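Local coordinates for protein serine protease pet (Escherichia coli, PDB 4OM9) that acts as a secreted autotransporter serine protease and enterotoxin of enteroaggregative Escherichia coli, probably cleaving host proteins such as alpha-fodrin, at residues F257-N262 / K293-S298; N308-Y313 / T335-G340; F316-N321 / I341-G346; T377-G382 / K392-I397. All coordinates share one frame; numbering follows the deposited sequence.

How the contacts relate
The four contacts are rungs near one end of the right-handed parallel beta-helix of the passenger domain. Contacts 1, 3 and 4 lie on one parallel sheet, and contact 2 on another. Contacts 1 and 3 are immediate neighbours, with centres about 11 Å apart. Phe-297 N lies 2.8 Å from Ile-317 O, a probable hydrogen bond. Contacts 2 and 3 join the same two coils, and their segments alternate along the chain. Phe-316 CZ of contact 3 packs 3.6 Å from Phe-336 CE1 of contact 2. Contact 4 lies further along the sheet, about 7 Å from contacts 2 and 3 at the nearest atoms.

Contact 1: residues F257-N262 / K293-S298; sequences FIQNVN and KDLVFS
In Val-261 the methyl CG1 stands trans to the amide nitrogen (chi1 -172°), and Phe-297 holds its ring beside its own N (chi1 -60°). Their parallel bridge sets both side chains on one face; the torsions place the methyls and the ring. Val-261 CG1 meets Phe-297 CD1 at 3.9 Å, and Val-261 CB meets it at 3.6 Å. On this face the extended Gln-259 also runs beside Leu-295, with its OE1 3.9 Å from Leu-295 CD2. On the other face the methyls Ile-258 CG2 and Val-296 CG2 touch at 4.1 Å. The aliphatic part of the Lys-293 side chain lies along the backbone of Phe-257 and Ile-258, with CD 3.6 Å from Ile-258 O.

Five backbone hydrogen bonds join the strands in register. The one from Val-261 N to Val-296 O is 2.8 Å long and almost straight (177°). At the far end Ser-298 OG lies 2.8 Å from Asn-262 OD1.

Asp-294 OD2 forms a salt bridge with Arg-106 NH1, and Arg-106 also makes a cation-pi contact with Phe-257. Strand 258-262 follows helix 247-255 and is outermost in its parallel sheet within the chain. Strand 294-298 is paired on its other side with strand 316-318.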
loop_
_atom_site.group_PDB
_atom_site.type_symbol
_atom_site.label_atom_id
_atom_site.label_comp_id
_atom_site.label_asym_id
_atom_site.label_seq_id
_atom_site.Cartn_x
_atom_site.Cartn_y
_atom_site.Cartn_z
ATOM N N PHE A 257 24.577 -38.774 3.077
ATOM C CA PHE A 257 23.127 -38.915 3.032
ATOM C C PHE A 257 22.597 -39.113 1.624
ATOM O O PHE A 257 21.407 -38.933 1.376
ATOM C CB PHE A 257 22.460 -37.695 3.709
ATOM C CG PHE A 257 22.671 -37.672 5.198
ATOM C CD1 PHE A 257 21.794 -38.350 6.046
ATOM C CD2 PHE A 257 23.797 -37.056 5.745
ATOM C CE1 PHE A 257 21.997 -38.372 7.421
ATOM C CE2 PHE A 257 24.023 -37.078 7.127
ATOM C CZ PHE A 257 23.118 -37.729 7.967
ATOM N N ILE A 258 23.463 -39.510 0.698
ATOM C CA ILE A 258 22.959 -39.731 -0.648
ATOM C C ILE A 258 22.905 -41.207 -1.030
ATOM O O ILE A 258 23.920 -41.893 -1.050
ATOM C CB ILE A 258 23.779 -38.973 -1.690
ATOM C CG1 ILE A 258 23.710 -37.458 -1.398
ATOM C CG2 ILE A 258 23.242 -39.286 -3.085
ATOM C CD1 ILE A 258 24.765 -36.580 -2.119
ATOM N N GLN A 259 21.689 -41.689 -1.290
ATOM C CA GLN A 259 21.501 -42.947 -2.008
ATOM C C GLN A 259 20.747 -42.688 -3.304
ATOM O O GLN A 259 19.549 -42.377 -3.300
ATOM C CB GLN A 259 20.759 -43.990 -1.166
ATOM C CG GLN A 259 20.595 -45.303 -1.919
ATOM C CD GLN A 259 19.915 -46.399 -1.135
ATOM O OE1 GLN A 259 19.748 -46.325 0.082
ATOM N NE2 GLN A 259 19.520 -47.438 -1.845
ATOM N N ASN A 260 21.457 -42.799 -4.417
ATOM C CA ASN A 260 20.838 -42.602 -5.713
ATOM C C ASN A 260 19.886 -43.745 -6.086
ATOM O O ASN A 260 20.224 -44.919 -5.982
ATOM C CB ASN A 260 21.925 -42.428 -6.784
ATOM C CG ASN A 260 22.704 -41.117 -6.621
ATOM O OD1 ASN A 260 23.916 -41.119 -6.392
ATOM N ND2 ASN A 260 22.000 -39.998 -6.729
ATOM N N VAL A 261 18.680 -43.401 -6.508
ATOM C CA VAL A 261 17.780 -44.415 -7.034
ATOM C C VAL A 261 17.419 -44.069 -8.458
ATOM O O VAL A 261 16.686 -43.115 -8.717
ATOM C CB VAL A 261 16.511 -44.552 -6.207
ATOM C CG1 VAL A 261 15.730 -45.756 -6.690
ATOM C CG2 VAL A 261 16.856 -44.686 -4.726
ATOM N N ASN A 262 17.979 -44.835 -9.381
ATOM C CA ASN A 262 17.705 -44.662 -10.793
ATOM C C ASN A 262 16.490 -45.463 -11.204
ATOM O O ASN A 262 16.568 -46.675 -11.418
ATOM C CB ASN A 262 18.918 -45.065 -11.622
ATOM C CG ASN A 262 20.088 -44.142 -11.400
ATOM O OD1 ASN A 262 20.017 -42.952 -11.712
ATOM N ND2 ASN A 262 21.172 -44.679 -10.852
ATOM N N LYS A 293 19.816 -42.646 4.669
ATOM C CA LYS A 293 20.127 -41.624 3.686
ATOM C C LYS A 293 18.867 -41.039 3.045
ATOM O O LYS A 293 17.763 -41.550 3.249
ATOM C CB LYS A 293 21.034 -42.211 2.615
ATOM C CG LYS A 293 22.262 -42.867 3.226
ATOM C CD LYS A 293 23.254 -43.294 2.177
ATOM C CE LYS A 293 24.213 -44.317 2.751
ATOM N NZ LYS A 293 25.341 -44.440 1.827
ATOM N N ASP A 294 19.023 -39.960 2.283
ATOM C CA ASP A 294 17.933 -39.517 1.421
ATOM C C ASP A 294 17.846 -40.486 0.248
ATOM O O ASP A 294 18.870 -40.958 -0.265
ATOM C CB ASP A 294 18.138 -38.079 0.919
ATOM C CG ASP A 294 18.272 -37.075 2.050
ATOM O OD1 ASP A 294 17.399 -37.060 2.952
ATOM O OD2 ASP A 294 19.275 -36.308 2.046
ATOM N N LEU A 295 16.626 -40.801 -0.165
ATOM C CA LEU A 295 16.447 -41.525 -1.401
ATOM C C LEU A 295 16.335 -40.488 -2.498
ATOM O O LEU A 295 15.330 -39.785 -2.607
ATOM C CB LEU A 295 15.214 -42.429 -1.357
ATOM C CG LEU A 295 15.218 -43.431 -0.209
ATOM C CD1 LEU A 295 14.025 -44.420 -0.308
ATOM C CD2 LEU A 295 16.541 -44.186 -0.169
ATOM N N VAL A 296 17.382 -40.394 -3.306
ATOM C CA VAL A 296 17.468 -39.386 -4.350
ATOM C C VAL A 296 17.079 -40.029 -5.670
ATOM O O VAL A 296 17.891 -40.718 -6.298
ATOM C CB VAL A 296 18.876 -38.790 -4.431
ATOM C CG1 VAL A 296 18.930 -37.663 -5.443
ATOM C CG2 VAL A 296 19.305 -38.290 -3.061
ATOM N N PHE A 297 15.826 -39.799 -6.066
ATOM C CA PHE A 297 15.223 -40.435 -7.232
ATOM C C PHE A 297 15.549 -39.701 -8.516
ATOM O O PHE A 297 15.566 -38.485 -8.541
ATOM C CB PHE A 297 13.704 -40.512 -7.063
ATOM C CG PHE A 297 13.268 -41.292 -5.857
ATOM C CD1 PHE A 297 13.430 -42.672 -5.812
ATOM C CD2 PHE A 297 12.692 -40.653 -4.774
ATOM C CE1 PHE A 297 13.026 -43.397 -4.714
ATOM C CE2 PHE A 297 12.286 -41.373 -3.665
ATOM C CZ PHE A 297 12.460 -42.751 -3.632
ATOM N N SER A 298 15.792 -40.442 -9.588
ATOM C CA SER A 298 16.084 -39.811 -10.869
ATOM C C SER A 298 15.494 -40.608 -12.022
ATOM O O SER A 298 15.246 -41.801 -11.895
ATOM C CB SER A 298 17.593 -39.644 -11.052
ATOM O OG SER A 298 18.253 -40.882 -10.892
#

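Contact 2: residues N308-Y313 / T335-G340; sequences NLDLGY and TFKGAG
The segments Asn-308 to Tyr-313 and Thr-335 to Gly-340 run parallel, 7° apart end to end, with Leu-309 opposite Phe-336 and Asp-310 opposite Lys-337. Three backbone hydrogen bonds join them. The one from Leu-311 N to Lys-337 O is nearly straight (178°).

Asn-308 adds a side-chain bond at the start. Its OD1 accepts from Thr-335 N at 2.9 Å, and the donor sits well above the carbonyl plane of the amide. Thr-335 OG1 stands between its own N and carbonyl carbon (chi1 65°). It is hydrogen-bonded to a water, which donates to Leu-309 O. The water thus ties the Thr-335 hydroxyl to the backbone of the facing strand.

The apolar face is built round the Phe-336 ring. Leu-309 lies side by side with it, with CD2 3.8 Å from Phe-336 CD1. Leu-311 comes to the ring edge, near its plane, with Leu-311 CG 3.6 Å from Phe-336 CE1.

On the other face Asp-310 and Lys-337 lie alongside each other, but their charged atoms stay 5.0 Å apart (Asp-310 OD2 to Lys-337 NZ). Asp-310 OD1 instead accepts from Gly-312 N at 2.9 Å. This is an Asx turn, and it bends the chain just after the strand. Beyond it Ala-339 CB packs against Tyr-313 O.

Short parallel strands in register, with aliphatic and aromatic side chains stacked from coil to coil and polar ones on the other face, are characteristic of the parallel beta-helix of autotransporter passenger domains.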
loop_
_atom_site.group_PDB
_atom_site.type_symbol
_atom_site.label_atom_id
_atom_site.label_comp_id
_atom_site.label_asym_id
_atom_site.label_seq_id
_atom_site.Cartn_x
_atom_site.Cartn_y
_atom_site.Cartn_z
ATOM N N ASN A 308 4.084 -49.487 5.149
ATOM C CA ASN A 308 4.521 -48.224 5.689
ATOM C C ASN A 308 6.025 -48.116 5.529
ATOM O O ASN A 308 6.752 -49.083 5.759
ATOM C CB ASN A 308 4.115 -48.098 7.148
ATOM C CG ASN A 308 2.621 -48.016 7.312
ATOM O OD1 ASN A 308 1.897 -47.860 6.329
ATOM N ND2 ASN A 308 2.147 -48.121 8.546
ATOM N N LEU A 309 6.462 -46.952 5.064
ATOM C CA LEU A 309 7.866 -46.647 4.926
ATOM C C LEU A 309 8.206 -45.504 5.887
ATOM O O LEU A 309 7.580 -44.439 5.859
ATOM C CB LEU A 309 8.218 -46.277 3.478
ATOM C CG LEU A 309 9.710 -45.937 3.271
ATOM C CD1 LEU A 309 10.585 -47.199 3.387
ATOM C CD2 LEU A 309 9.958 -45.223 1.955
ATOM N N ASP A 310 9.175 -45.766 6.761
ATOM C CA ASP A 310 9.676 -44.790 7.698
ATOM C C ASP A 310 11.149 -44.641 7.385
ATOM O O ASP A 310 11.931 -45.578 7.620
ATOM C CB ASP A 310 9.459 -45.224 9.159
ATOM C CG ASP A 310 9.833 -44.111 10.165
ATOM O OD1 ASP A 310 10.582 -43.182 9.789
ATOM O OD2 ASP A 310 9.376 -44.168 11.332
ATOM N N LEU A 311 11.513 -43.475 6.853
ATOM C CA LEU A 311 12.865 -43.234 6.377
ATOM C C LEU A 311 13.743 -42.659 7.465
ATOM O O LEU A 311 14.867 -42.269 7.198
ATOM C CB LEU A 311 12.872 -42.290 5.174
ATOM C CG LEU A 311 12.795 -42.851 3.751
ATOM C CD1 LEU A 311 13.553 -41.943 2.798
ATOM C CD2 LEU A 311 13.289 -44.296 3.636
ATOM N N GLY A 312 13.225 -42.622 8.688
ATOM C CA GLY A 312 13.932 -42.007 9.794
ATOM C C GLY A 312 14.387 -40.588 9.470
ATOM O O GLY A 312 13.581 -39.693 9.205
ATOM N N TYR A 313 15.696 -40.385 9.452
ATOM C CA TYR A 313 16.230 -39.047 9.203
ATOM C C TYR A 313 16.318 -38.738 7.708
ATOM O O TYR A 313 16.516 -37.597 7.318
ATOM C CB TYR A 313 17.606 -38.906 9.858
ATOM C CG TYR A 313 17.598 -38.992 11.369
ATOM C CD1 TYR A 313 16.669 -38.291 12.113
ATOM C CD2 TYR A 313 18.530 -39.766 12.051
ATOM C CE1 TYR A 313 16.653 -38.352 13.496
ATOM C CE2 TYR A 313 18.524 -39.827 13.442
ATOM C CZ TYR A 313 17.575 -39.110 14.155
ATOM O OH TYR A 313 17.544 -39.150 15.536
ATOM N N THR A 335 1.624 -45.400 4.807
ATOM C CA THR A 335 2.076 -44.062 5.137
ATOM C C THR A 335 3.555 -43.896 4.838
ATOM O O THR A 335 4.326 -44.861 4.847
ATOM C CB THR A 335 1.804 -43.733 6.615
ATOM O OG1 THR A 335 2.588 -44.592 7.448
ATOM C CG2 THR A 335 0.309 -43.929 6.947
ATOM N N PHE A 336 3.943 -42.665 4.533
ATOM C CA PHE A 336 5.349 -42.327 4.485
ATOM C C PHE A 336 5.700 -41.364 5.602
ATOM O O PHE A 336 4.896 -40.495 5.963
ATOM C CB PHE A 336 5.734 -41.712 3.150
ATOM C CG PHE A 336 7.139 -41.161 3.129
ATOM C CD1 PHE A 336 8.231 -42.016 3.159
ATOM C CD2 PHE A 336 7.360 -39.795 3.076
ATOM C CE1 PHE A 336 9.519 -41.525 3.129
ATOM C CE2 PHE A 336 8.653 -39.282 3.050
ATOM C CZ PHE A 336 9.737 -40.148 3.082
ATOM N N LYS A 337 6.904 -41.530 6.143
ATOM C CA LYS A 337 7.443 -40.620 7.141
ATOM C C LYS A 337 8.932 -40.444 6.924
ATOM O O LYS A 337 9.636 -41.406 6.592
ATOM C CB LYS A 337 7.184 -41.138 8.553
ATOM C CG LYS A 337 7.726 -40.228 9.637
ATOM C CD LYS A 337 7.361 -40.729 11.021
ATOM C CE LYS A 337 7.879 -39.785 12.097
ATOM N NZ LYS A 337 7.372 -40.160 13.450
ATOM N N GLY A 338 9.410 -39.221 7.120
ATOM C CA GLY A 338 10.833 -38.933 7.055
ATOM C C GLY A 338 11.163 -37.454 7.150
ATOM O O GLY A 338 10.438 -36.677 7.760
ATOM N N ALA A 339 12.273 -37.076 6.520
ATOM C CA ALA A 339 12.810 -35.719 6.568
ATOM C C ALA A 339 11.920 -34.751 5.803
ATOM O O ALA A 339 11.872 -33.572 6.100
ATOM C CB ALA A 339 14.215 -35.705 6.001
ATOM N N GLY A 340 11.198 -35.276 4.822
ATOM C CA GLY A 340 10.267 -34.483 4.046
ATOM C C GLY A 340 10.349 -34.859 2.583
ATOM O O GLY A 340 10.807 -35.946 2.227
HETATM O O HOH W 1 5.357 -44.261 7.759
#

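Contact 3: residues F316-N321 / I341-G346; sequences FIFDEN and IDIGKG
Phe-318 packs against Ile-341 and Ile-343 of the neighbouring strand on the buried face of this strand pair. Its ring lies beside Ile-343, with CD1 4.1 Å from Ile-343 CG1. Ile-341 approaches obliquely, its CG2 4.1 Å from Phe-318 CE1. The carbonyl O of Asp-342 is at the ring edge. The same oxygen takes the hydrogen bond from Phe-318 N at 2.8 Å. Asp-342 N in turn donates to Phe-316 O. The two strands are parallel, 3° apart, with axes 4.7 Å from each other.

On the opposite face Ile-317 and Asp-342 are partly exposed, and Tyr-110 packs on both. They lie side by side, and the touch is between Ile-317 CG1 and Asp-342 CB.

Past Phe-318 the pairing loosens into loops. The bond from Gly-344 N to Phe-318 O is weak. One more backbone bond, Asn-321 N to Lys-345 O (2.9 Å), joins the loops. Glu-320 crosses Lys-345 in the exposed part. Its chain is extended, and a water donates to Glu-320 OE2 (2.9 Å) and accepts from Lys-345 N. A water thus bridges the two loops there.

The Asp-319 carboxylate is hydrogen-bonded to Tyr-324 OH and Gly-299 N. Strand 316-318 is flanked by strand 294-298 on its other side, and strand 341-343 by strand 361-364. Trp-351 and Val-349 of strand 348-352 pack against the buried side chains.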
loop_
_atom_site.group_PDB
_atom_site.type_symbol
_atom_site.label_atom_id
_atom_site.label_comp_id
_atom_site.label_asym_id
_atom_site.label_seq_id
_atom_site.Cartn_x
_atom_site.Cartn_y
_atom_site.Cartn_z
ATOM N N PHE A 316 12.539 -37.963 0.787
ATOM C CA PHE A 316 12.494 -38.082 -0.672
ATOM C C PHE A 316 13.044 -36.866 -1.394
ATOM O O PHE A 316 12.609 -35.736 -1.159
ATOM C CB PHE A 316 11.058 -38.318 -1.163
ATOM C CG PHE A 316 10.517 -39.690 -0.869
ATOM C CD1 PHE A 316 11.350 -40.711 -0.442
ATOM C CD2 PHE A 316 9.159 -39.961 -1.046
ATOM C CE1 PHE A 316 10.844 -41.982 -0.184
ATOM C CE2 PHE A 316 8.635 -41.228 -0.786
ATOM C CZ PHE A 316 9.478 -42.241 -0.361
ATOM N N ILE A 317 13.977 -37.100 -2.305
ATOM C CA ILE A 317 14.507 -36.027 -3.118
ATOM C C ILE A 317 14.357 -36.406 -4.573
ATOM O O ILE A 317 14.754 -37.493 -4.974
ATOM C CB ILE A 317 15.984 -35.736 -2.793
ATOM C CG1 ILE A 317 16.132 -35.234 -1.352
ATOM C CG2 ILE A 317 16.586 -34.746 -3.801
ATOM C CD1 ILE A 317 17.613 -34.835 -0.965
ATOM N N PHE A 318 13.781 -35.503 -5.361
ATOM C CA PHE A 318 13.490 -35.766 -6.763
ATOM C C PHE A 318 14.284 -34.836 -7.649
ATOM O O PHE A 318 14.486 -33.682 -7.297
ATOM C CB PHE A 318 11.996 -35.594 -7.046
ATOM C CG PHE A 318 11.135 -36.606 -6.367
ATOM C CD1 PHE A 318 10.691 -36.397 -5.075
ATOM C CD2 PHE A 318 10.778 -37.777 -7.018
ATOM C CE1 PHE A 318 9.906 -37.344 -4.455
ATOM C CE2 PHE A 318 10.001 -38.714 -6.401
ATOM C CZ PHE A 318 9.563 -38.500 -5.123
ATOM N N ASP A 319 14.715 -35.333 -8.804
ATOM C CA ASP A 319 15.485 -34.521 -9.740
ATOM C C ASP A 319 14.565 -33.580 -10.506
ATOM O O ASP A 319 13.405 -33.404 -10.134
ATOM C CB ASP A 319 16.280 -35.411 -10.703
ATOM C CG ASP A 319 15.389 -36.284 -11.557
ATOM O OD1 ASP A 319 14.199 -36.422 -11.224
ATOM O OD2 ASP A 319 15.877 -36.838 -12.562
ATOM N N GLU A 320 15.077 -32.985 -11.581
ATOM C CA GLU A 320 14.357 -31.934 -12.302
ATOM C C GLU A 320 13.653 -32.430 -13.563
ATOM O O GLU A 320 14.058 -33.425 -14.152
ATOM C CB GLU A 320 15.321 -30.801 -12.668
ATOM C CG GLU A 320 16.034 -30.193 -11.477
ATOM C CD GLU A 320 17.055 -29.143 -11.881
ATOM O OE1 GLU A 320 17.652 -29.276 -12.969
ATOM O OE2 GLU A 320 17.260 -28.178 -11.111
ATOM N N ASN A 321 12.595 -31.725 -13.962
ATOM C CA ASN A 321 11.901 -31.969 -15.229
ATOM C C ASN A 321 11.397 -33.406 -15.427
ATOM O O ASN A 321 11.389 -33.907 -16.553
ATOM C CB ASN A 321 12.804 -31.598 -16.418
ATOM C CG ASN A 321 13.297 -30.151 -16.363
ATOM O OD1 ASN A 321 12.510 -29.210 -16.201
ATOM N ND2 ASN A 321 14.613 -29.972 -16.493
ATOM N N ILE A 341 9.911 -33.948 1.728
ATOM C CA ILE A 341 9.915 -34.182 0.297
ATOM C C ILE A 341 10.545 -32.965 -0.378
ATOM O O ILE A 341 10.151 -31.838 -0.105
ATOM C CB ILE A 341 8.488 -34.427 -0.234
ATOM C CG1 ILE A 341 7.852 -35.625 0.478
ATOM C CG2 ILE A 341 8.491 -34.596 -1.754
ATOM C CD1 ILE A 341 6.430 -35.957 0.020
ATOM N N ASP A 342 11.536 -33.199 -1.233
ATOM C CA ASP A 342 12.258 -32.131 -1.915
ATOM C C ASP A 342 12.174 -32.389 -3.412
ATOM O O ASP A 342 12.830 -33.282 -3.928
ATOM C CB ASP A 342 13.720 -32.074 -1.434
ATOM C CG ASP A 342 14.523 -30.917 -2.058
ATOM O OD1 ASP A 342 13.930 -30.058 -2.742
ATOM O OD2 ASP A 342 15.769 -30.859 -1.846
ATOM N N ILE A 343 11.358 -31.608 -4.110
ATOM C CA ILE A 343 11.134 -31.836 -5.539
ATOM C C ILE A 343 11.846 -30.789 -6.368
ATOM O O ILE A 343 11.669 -29.581 -6.144
ATOM C CB ILE A 343 9.628 -31.799 -5.922
ATOM C CG1 ILE A 343 8.800 -32.748 -5.053
ATOM C CG2 ILE A 343 9.445 -32.096 -7.407
ATOM C CD1 ILE A 343 7.256 -32.450 -5.128
ATOM N N GLY A 344 12.623 -31.269 -7.335
ATOM C CA GLY A 344 13.349 -30.423 -8.254
ATOM C C GLY A 344 12.475 -29.636 -9.206
ATOM O O GLY A 344 11.333 -30.012 -9.500
ATOM N N LYS A 345 13.032 -28.526 -9.676
ATOM C CA LYS A 345 12.398 -27.643 -10.647
ATOM C C LYS A 345 11.861 -28.405 -11.869
ATOM O O LYS A 345 12.555 -29.247 -12.441
ATOM C CB LYS A 345 13.404 -26.565 -11.081
ATOM C CG LYS A 345 12.946 -25.682 -12.224
ATOM C CD LYS A 345 14.033 -24.707 -12.638
ATOM C CE LYS A 345 13.930 -23.395 -11.876
ATOM N NZ LYS A 345 12.842 -22.515 -12.399
ATOM N N GLY A 346 10.618 -28.116 -12.253
ATOM C CA GLY A 346 10.041 -28.680 -13.469
ATOM C C GLY A 346 9.524 -30.109 -13.342
ATOM O O GLY A 346 9.115 -30.727 -14.329
HETATM O O HOH W 2 15.675 -27.400 -8.778
#

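Contact 4: residues T377-G382 / K392-I397; sequences TNLKTG and KTFNNI
Leu-379 pairs with Ile-397 in a single parallel bridge, with CA atoms 4.8 Å apart, while the chain before Ile-397 is irregular. Two firm backbone bonds join the segments: Asn-395 N to Thr-377 O (2.9 Å) and Leu-379 N to Asn-396 O (3.0 Å).

The main side-chain feature is a CH-pi contact. Leu-379 CB sits over the centre of the Phe-394 ring, 3.6 Å from the centroid and 10° off the normal. Phe-394 keeps its ring beside its own N (chi1 -70°); this, together with chi2, turns a ring face to Leu-379 CB. Thr-377 O meets the ring at its edge, in plane. Leu-379 CD2 also touches Ile-397 CG2 at 3.8 Å.

Asn-378 and Asn-396 lie side by side with their amide planes 72° apart. Asn-378 OD1 accepts weak bonds from Asn-396 N and from Asn-396 ND2. A water links the same OD1 weakly to Asn-395 ND2, whose main partner is Asn-376.

Strand 379-381 lies between strands 361-364 and 397-399 in the parallel sheet. Leu-361 packs on both Leu-379 and Phe-394. From strand 385-388, Val-386 packs on Leu-379 and Leu-388 on Ile-397. Val-371 of strand 368-371 packs on Phe-394.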
loop_
_atom_site.group_PDB
_atom_site.type_symbol
_atom_site.label_atom_id
_atom_site.label_comp_id
_atom_site.label_asym_id
_atom_site.label_seq_id
_atom_site.Cartn_x
_atom_site.Cartn_y
_atom_site.Cartn_z
ATOM N N THR A 377 -3.209 -35.214 7.834
ATOM C CA THR A 377 -2.038 -34.703 8.545
ATOM C C THR A 377 -1.802 -33.267 8.137
ATOM O O THR A 377 -2.556 -32.728 7.332
ATOM C CB THR A 377 -0.739 -35.547 8.267
ATOM O OG1 THR A 377 0.224 -35.335 9.313
ATOM C CG2 THR A 377 -0.128 -35.165 6.928
ATOM N N ASN A 378 -0.749 -32.661 8.691
ATOM C CA ASN A 378 -0.427 -31.263 8.424
ATOM C C ASN A 378 0.655 -31.117 7.376
ATOM O O ASN A 378 1.522 -31.973 7.234
ATOM C CB ASN A 378 -0.014 -30.545 9.714
ATOM C CG ASN A 378 -1.135 -30.533 10.750
ATOM O OD1 ASN A 378 -2.315 -30.721 10.413
ATOM N ND2 ASN A 378 -0.776 -30.319 12.015
ATOM N N LEU A 379 0.555 -30.044 6.609
ATOM C CA LEU A 379 1.543 -29.725 5.612
ATOM C C LEU A 379 2.355 -28.502 6.056
ATOM O O LEU A 379 1.803 -27.541 6.592
ATOM C CB LEU A 379 0.869 -29.458 4.265
ATOM C CG LEU A 379 1.829 -28.881 3.221
ATOM C CD1 LEU A 379 2.810 -29.945 2.768
ATOM C CD2 LEU A 379 1.112 -28.273 2.033
ATOM N N LYS A 380 3.665 -28.557 5.852
ATOM C CA LYS A 380 4.514 -27.373 5.956
ATOM C C LYS A 380 5.270 -27.205 4.651
ATOM O O LYS A 380 6.119 -28.026 4.326
ATOM C CB LYS A 380 5.476 -27.484 7.132
ATOM C CG LYS A 380 4.774 -27.410 8.472
ATOM C CD LYS A 380 5.726 -27.130 9.606
ATOM C CE LYS A 380 4.956 -26.933 10.904
ATOM N NZ LYS A 380 5.784 -26.401 12.039
ATOM N N THR A 381 4.952 -26.163 3.886
ATOM C CA THR A 381 5.572 -25.986 2.582
ATOM C C THR A 381 6.252 -24.608 2.440
ATOM O O THR A 381 5.769 -23.601 2.969
ATOM C CB THR A 381 4.541 -26.203 1.440
ATOM O OG1 THR A 381 5.178 -25.997 0.177
ATOM C CG2 THR A 381 3.340 -25.266 1.556
ATOM N N GLY A 382 7.394 -24.584 1.748
ATOM C CA GLY A 382 8.181 -23.381 1.602
ATOM C C GLY A 382 8.620 -23.055 0.185
ATOM O O GLY A 382 9.341 -22.092 -0.032
ATOM N N LYS A 392 -10.601 -31.673 1.740
ATOM C CA LYS A 392 -9.884 -31.599 3.004
ATOM C C LYS A 392 -8.510 -32.271 2.875
ATOM O O LYS A 392 -8.148 -33.137 3.679
ATOM C CB LYS A 392 -10.700 -32.251 4.115
ATOM C CG LYS A 392 -10.861 -31.389 5.342
ATOM C CD LYS A 392 -9.635 -31.421 6.228
ATOM C CE LYS A 392 -9.629 -32.689 7.050
ATOM N NZ LYS A 392 -10.421 -32.559 8.309
ATOM N N THR A 393 -7.766 -31.875 1.843
ATOM C CA THR A 393 -6.537 -32.560 1.487
ATOM C C THR A 393 -5.575 -32.693 2.677
ATOM O O THR A 393 -5.123 -33.792 2.990
ATOM C CB THR A 393 -5.855 -31.850 0.322
ATOM O OG1 THR A 393 -6.725 -31.921 -0.821
ATOM C CG2 THR A 393 -4.531 -32.515 0.009
ATOM N N PHE A 394 -5.308 -31.592 3.365
ATOM C CA PHE A 394 -4.572 -31.651 4.619
ATOM C C PHE A 394 -5.479 -31.184 5.724
ATOM O O PHE A 394 -6.487 -30.553 5.460
ATOM C CB PHE A 394 -3.299 -30.805 4.549
ATOM C CG PHE A 394 -2.259 -31.379 3.636
ATOM C CD1 PHE A 394 -1.362 -32.332 4.103
ATOM C CD2 PHE A 394 -2.191 -30.995 2.313
ATOM C CE1 PHE A 394 -0.392 -32.881 3.270
ATOM C CE2 PHE A 394 -1.237 -31.537 1.471
ATOM C CZ PHE A 394 -0.333 -32.490 1.952
ATOM N N ASN A 395 -5.149 -31.513 6.960
ATOM C CA ASN A 395 -5.932 -31.004 8.063
ATOM C C ASN A 395 -5.627 -29.486 8.256
ATOM O O ASN A 395 -6.544 -28.663 8.304
ATOM C CB ASN A 395 -5.659 -31.829 9.319
ATOM C CG ASN A 395 -6.143 -33.293 9.173
ATOM O OD1 ASN A 395 -7.060 -33.586 8.398
ATOM N ND2 ASN A 395 -5.521 -34.204 9.913
ATOM N N ASN A 396 -4.338 -29.148 8.311
ATOM C CA ASN A 396 -3.845 -27.774 8.399
ATOM C C ASN A 396 -2.657 -27.569 7.480
ATOM O O ASN A 396 -1.801 -28.448 7.388
ATOM C CB ASN A 396 -3.421 -27.430 9.826
ATOM C CG ASN A 396 -4.568 -27.485 10.795
ATOM O OD1 ASN A 396 -5.397 -26.583 10.828
ATOM N ND2 ASN A 396 -4.631 -28.554 11.588
ATOM N N ILE A 397 -2.587 -26.406 6.829
ATOM C CA ILE A 397 -1.455 -26.064 5.982
ATOM C C ILE A 397 -0.681 -24.835 6.493
ATOM O O ILE A 397 -1.285 -23.811 6.855
ATOM C CB ILE A 397 -1.917 -25.814 4.548
ATOM C CG1 ILE A 397 -2.564 -27.076 3.990
ATOM C CG2 ILE A 397 -0.746 -25.359 3.670
ATOM C CD1 ILE A 397 -3.307 -26.878 2.702
HETATM O O HOH W 3 -2.756 -33.325 11.615
#